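Local coordinates for protein methylglyoxal reductase (NADPH-dependent) (Candida albicans SC5314, PDB 6KWS) that probably reduces methylglyoxal and related carbonyl compounds, using NADPH as the hydride donor, at residues Lys19-Lys24 / Ile249-Glu254. The protein carries 1 engineered substitution. Sequence-based numbering, arbitrary orientation.
Sequences KQLLAK and IAFENE
Lys24, just past the end of helix 12-23, reaches with NZ to OE1 of Glu252 in the last turn of helix 240-252, a salt bridge of 3.5 Å, long and without a hydrogen bond. The carboxylate straddles the end of the lysine: CE of Lys24 lies 3.6 Å from OE1 of Glu252 and 3.7 Å from OE2, so the last methylene shares the approach with the ammonium. Lys24 bends at both outer bonds of its chain, whereas Glu252 runs out nearly straight beyond CG (chi2 -172°) to meet it.

Deeper in, Leu21 and Phe251 make the apolar half. The CD2 methyl of Leu21 meets the ring of Phe251 at its edge, near the ring plane, 3.9 Å from CZ and 4.2 Å from CE2, and so does not lie over a face. Phe251 holds its ring there with CG between the backbone N and the carbonyl carbon (chi1 72°). Both side chains rest on Leu79 of strand 75-80, and Leu21 also touches Val4 and Val6 of strand 3-7. With the CA atoms of Leu21 and Ile249 10.5 Å apart, side chains alone bridge the segments.

Two helices thus pack over central parallel strands, joined by a buried apolar contact with a charged pair on its more exposed side, as befits the Rossmann-type fold of this NAD(P)-dependent epimerase/dehydratase family.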
ATOM      1  N   LYS A  19       0.993   9.647 -10.866  1.00 36.84           N
ATOM      2  CA  LYS A  19       1.176  11.096 -10.856  1.00 32.90           C
ATOM      3  C   LYS A  19       2.640  11.467 -10.653  1.00 32.77           C
ATOM      4  O   LYS A  19       3.189  12.306 -11.374  1.00 31.57           O
ATOM      5  CB  LYS A  19       0.310  11.722  -9.761  1.00 33.88           C
ATOM      6  CG  LYS A  19       0.370  13.234  -9.732  1.00 32.33           C
ATOM      7  CD  LYS A  19      -0.208  13.829  -8.460  1.00 43.17           C
ATOM      8  CE  LYS A  19      -1.666  13.380  -8.224  1.00 51.72           C
ATOM      9  NZ  LYS A  19      -2.602  14.486  -7.796  1.00 52.74           N
ATOM     10  N   GLN A  20       3.299  10.841  -9.680  1.00 35.73           N
ATOM     11  CA  GLN A  20       4.701  11.169  -9.457  1.00 36.66           C
ATOM     12  C   GLN A  20       5.581  10.700 -10.610  1.00 41.88           C
ATOM     13  O   GLN A  20       6.503  11.419 -11.014  1.00 43.21           O
ATOM     14  CB  GLN A  20       5.178  10.583  -8.139  1.00 35.63           C
ATOM     15  CG  GLN A  20       4.361  11.035  -6.950  1.00 33.72           C
ATOM     16  CD  GLN A  20       5.108  10.802  -5.677  1.00 37.15           C
ATOM     17  OE1 GLN A  20       6.332  10.634  -5.698  1.00 45.42           O
ATOM     18  NE2 GLN A  20       4.398  10.773  -4.558  1.00 35.68           N
ATOM     19  N   LEU A  21       5.313   9.507 -11.156  1.00 38.35           N
ATOM     20  CA  LEU A  21       6.062   9.047 -12.322  1.00 33.82           C
ATOM     21  C   LEU A  21       5.914  10.013 -13.495  1.00 38.87           C
ATOM     22  O   LEU A  21       6.904  10.361 -14.138  1.00 44.97           O
ATOM     23  CB  LEU A  21       5.616   7.642 -12.729  1.00 39.15           C
ATOM     24  CG  LEU A  21       6.207   6.418 -12.007  1.00 38.61           C
ATOM     25  CD1 LEU A  21       5.557   5.153 -12.520  1.00 31.69           C
ATOM     26  CD2 LEU A  21       7.736   6.339 -12.159  1.00 36.28           C
ATOM     27  N   LEU A  22       4.686  10.465 -13.792  1.00 40.83           N
ATOM     28  CA  LEU A  22       4.494  11.384 -14.920  1.00 37.64           C
ATOM     29  C   LEU A  22       5.296  12.661 -14.743  1.00 42.01           C
ATOM     30  O   LEU A  22       5.845  13.199 -15.714  1.00 49.87           O
ATOM     31  CB  LEU A  22       3.026  11.747 -15.093  1.00 30.20           C
ATOM     32  CG  LEU A  22       2.131  10.668 -15.662  1.00 38.23           C
ATOM     33  CD1 LEU A  22       0.714  11.218 -15.749  1.00 33.56           C
ATOM     34  CD2 LEU A  22       2.649  10.171 -17.029  1.00 32.64           C
ATOM     35  N   ALA A  23       5.366  13.170 -13.513  1.00 41.96           N
ATOM     36  CA  ALA A  23       6.072  14.418 -13.249  1.00 42.63           C
ATOM     37  C   ALA A  23       7.587  14.277 -13.316  1.00 44.90           C
ATOM     38  O   ALA A  23       8.281  15.291 -13.272  1.00 54.58           O
ATOM     39  CB  ALA A  23       5.675  14.977 -11.885  1.00 28.47           C
ATOM     40  N   LYS A  24       8.119  13.060 -13.388  1.00 47.39           N
ATOM     41  CA  LYS A  24       9.531  12.840 -13.666  1.00 47.78           C
ATOM     42  C   LYS A  24       9.758  12.410 -15.114  1.00 49.33           C
ATOM     43  O   LYS A  24      10.789  11.815 -15.429  1.00 50.82           O
ATOM     44  CB  LYS A  24      10.112  11.811 -12.688  1.00 46.31           C
ATOM     45  CG  LYS A  24      10.337  12.354 -11.273  1.00 48.40           C
ATOM     46  CD  LYS A  24      10.476  11.258 -10.208  1.00 40.96           C
ATOM     47  CE  LYS A  24      11.736  11.463  -9.379  1.00 50.74           C
ATOM     48  NZ  LYS A  24      11.564  11.159  -7.923  1.00 59.11           N
ATOM     49  N   ILE A 249      11.558   5.738  -5.566  1.00 44.07           N
ATOM     50  CA  ILE A 249      12.940   5.675  -5.102  1.00 46.83           C
ATOM     51  C   ILE A 249      13.435   4.234  -5.131  1.00 47.24           C
ATOM     52  O   ILE A 249      14.631   3.987  -5.310  1.00 46.61           O
ATOM     53  CB  ILE A 249      13.090   6.302  -3.694  1.00 46.41           C
ATOM     54  CG1 ILE A 249      12.498   7.718  -3.636  1.00 41.33           C
ATOM     55  CG2 ILE A 249      14.550   6.330  -3.268  1.00 48.66           C
ATOM     56  CD1 ILE A 249      13.212   8.707  -4.509  1.00 49.96           C
ATOM     57  N   ALA A 250      12.518   3.268  -5.038  1.00 45.57           N
ATOM     58  CA  ALA A 250      12.919   1.874  -4.899  1.00 46.79           C
ATOM     59  C   ALA A 250      13.615   1.338  -6.142  1.00 51.74           C
ATOM     60  O   ALA A 250      14.441   0.421  -6.029  1.00 57.09           O
ATOM     61  CB  ALA A 250      11.709   1.004  -4.568  1.00 44.70           C
ATOM     62  N   PHE A 251      13.297   1.856  -7.333  1.00 46.75           N
ATOM     63  CA  PHE A 251      14.036   1.434  -8.517  1.00 47.20           C
ATOM     64  C   PHE A 251      15.025   2.477  -9.035  1.00 49.43           C
ATOM     65  O   PHE A 251      15.904   2.128  -9.825  1.00 50.25           O
ATOM     66  CB  PHE A 251      13.073   1.017  -9.641  1.00 43.56           C
ATOM     67  CG  PHE A 251      12.337   2.159 -10.287  1.00 45.69           C
ATOM     68  CD1 PHE A 251      12.950   2.960 -11.250  1.00 48.86           C
ATOM     69  CD2 PHE A 251      11.018   2.410  -9.965  1.00 43.48           C
ATOM     70  CE1 PHE A 251      12.274   4.011 -11.853  1.00 46.86           C
ATOM     71  CE2 PHE A 251      10.337   3.456 -10.560  1.00 45.77           C
ATOM     72  CZ  PHE A 251      10.966   4.256 -11.512  1.00 46.38           C
ATOM     73  N   GLU A 252      14.918   3.736  -8.615  1.00 49.76           N
ATOM     74  CA  GLU A 252      15.864   4.748  -9.073  1.00 48.83           C
ATOM     75  C   GLU A 252      17.166   4.706  -8.286  1.00 55.66           C
ATOM     76  O   GLU A 252      18.232   5.008  -8.832  1.00 62.10           O
ATOM     77  CB  GLU A 252      15.252   6.142  -8.951  1.00 52.01           C
ATOM     78  CG  GLU A 252      14.130   6.468  -9.922  1.00 50.24           C
ATOM     79  CD  GLU A 252      13.729   7.945  -9.836  1.00 60.11           C
ATOM     80  OE1 GLU A 252      13.750   8.513  -8.710  1.00 58.12           O
ATOM     81  OE2 GLU A 252      13.404   8.544 -10.892  1.00 63.53           O
ATOM     82  N   ASN A 253      17.090   4.371  -7.007  1.00 59.08           N
ATOM     83  CA  ASN A 253      18.267   4.167  -6.180  1.00 58.99           C
ATOM     84  C   ASN A 253      18.741   2.724  -6.319  1.00 62.04           C
ATOM     85  O   ASN A 253      17.959   1.780  -6.160  1.00 61.10           O
ATOM     86  CB  ASN A 253      17.942   4.502  -4.726  1.00 53.37           C
ATOM     87  CG  ASN A 253      19.091   4.246  -3.798  1.00 58.38           C
ATOM     88  OD1 ASN A 253      20.170   3.823  -4.219  1.00 63.84           O
ATOM     89  ND2 ASN A 253      18.877   4.518  -2.514  1.00 56.53           N
ATOM     90  N   GLU A 254      20.030   2.560  -6.611  1.00 67.60           N
ATOM     91  CA  GLU A 254      20.566   1.221  -6.821  1.00 65.89           C
ATOM     92  C   GLU A 254      20.645   0.439  -5.511  1.00 64.19           C
ATOM     93  O   GLU A 254      20.458  -0.780  -5.506  1.00 61.95           O
ATOM     94  CB  GLU A 254      21.941   1.294  -7.498  1.00 68.97           C
ATOM     95  CG  GLU A 254      22.041   2.243  -8.721  1.00 76.01           C
ATOM     96  CD  GLU A 254      22.108   3.754  -8.349  1.00 86.77           C
ATOM     97  OE1 GLU A 254      21.318   4.553  -8.912  1.00 84.36           O
ATOM     98  OE2 GLU A 254      22.937   4.147  -7.486  1.00 79.38           O
TER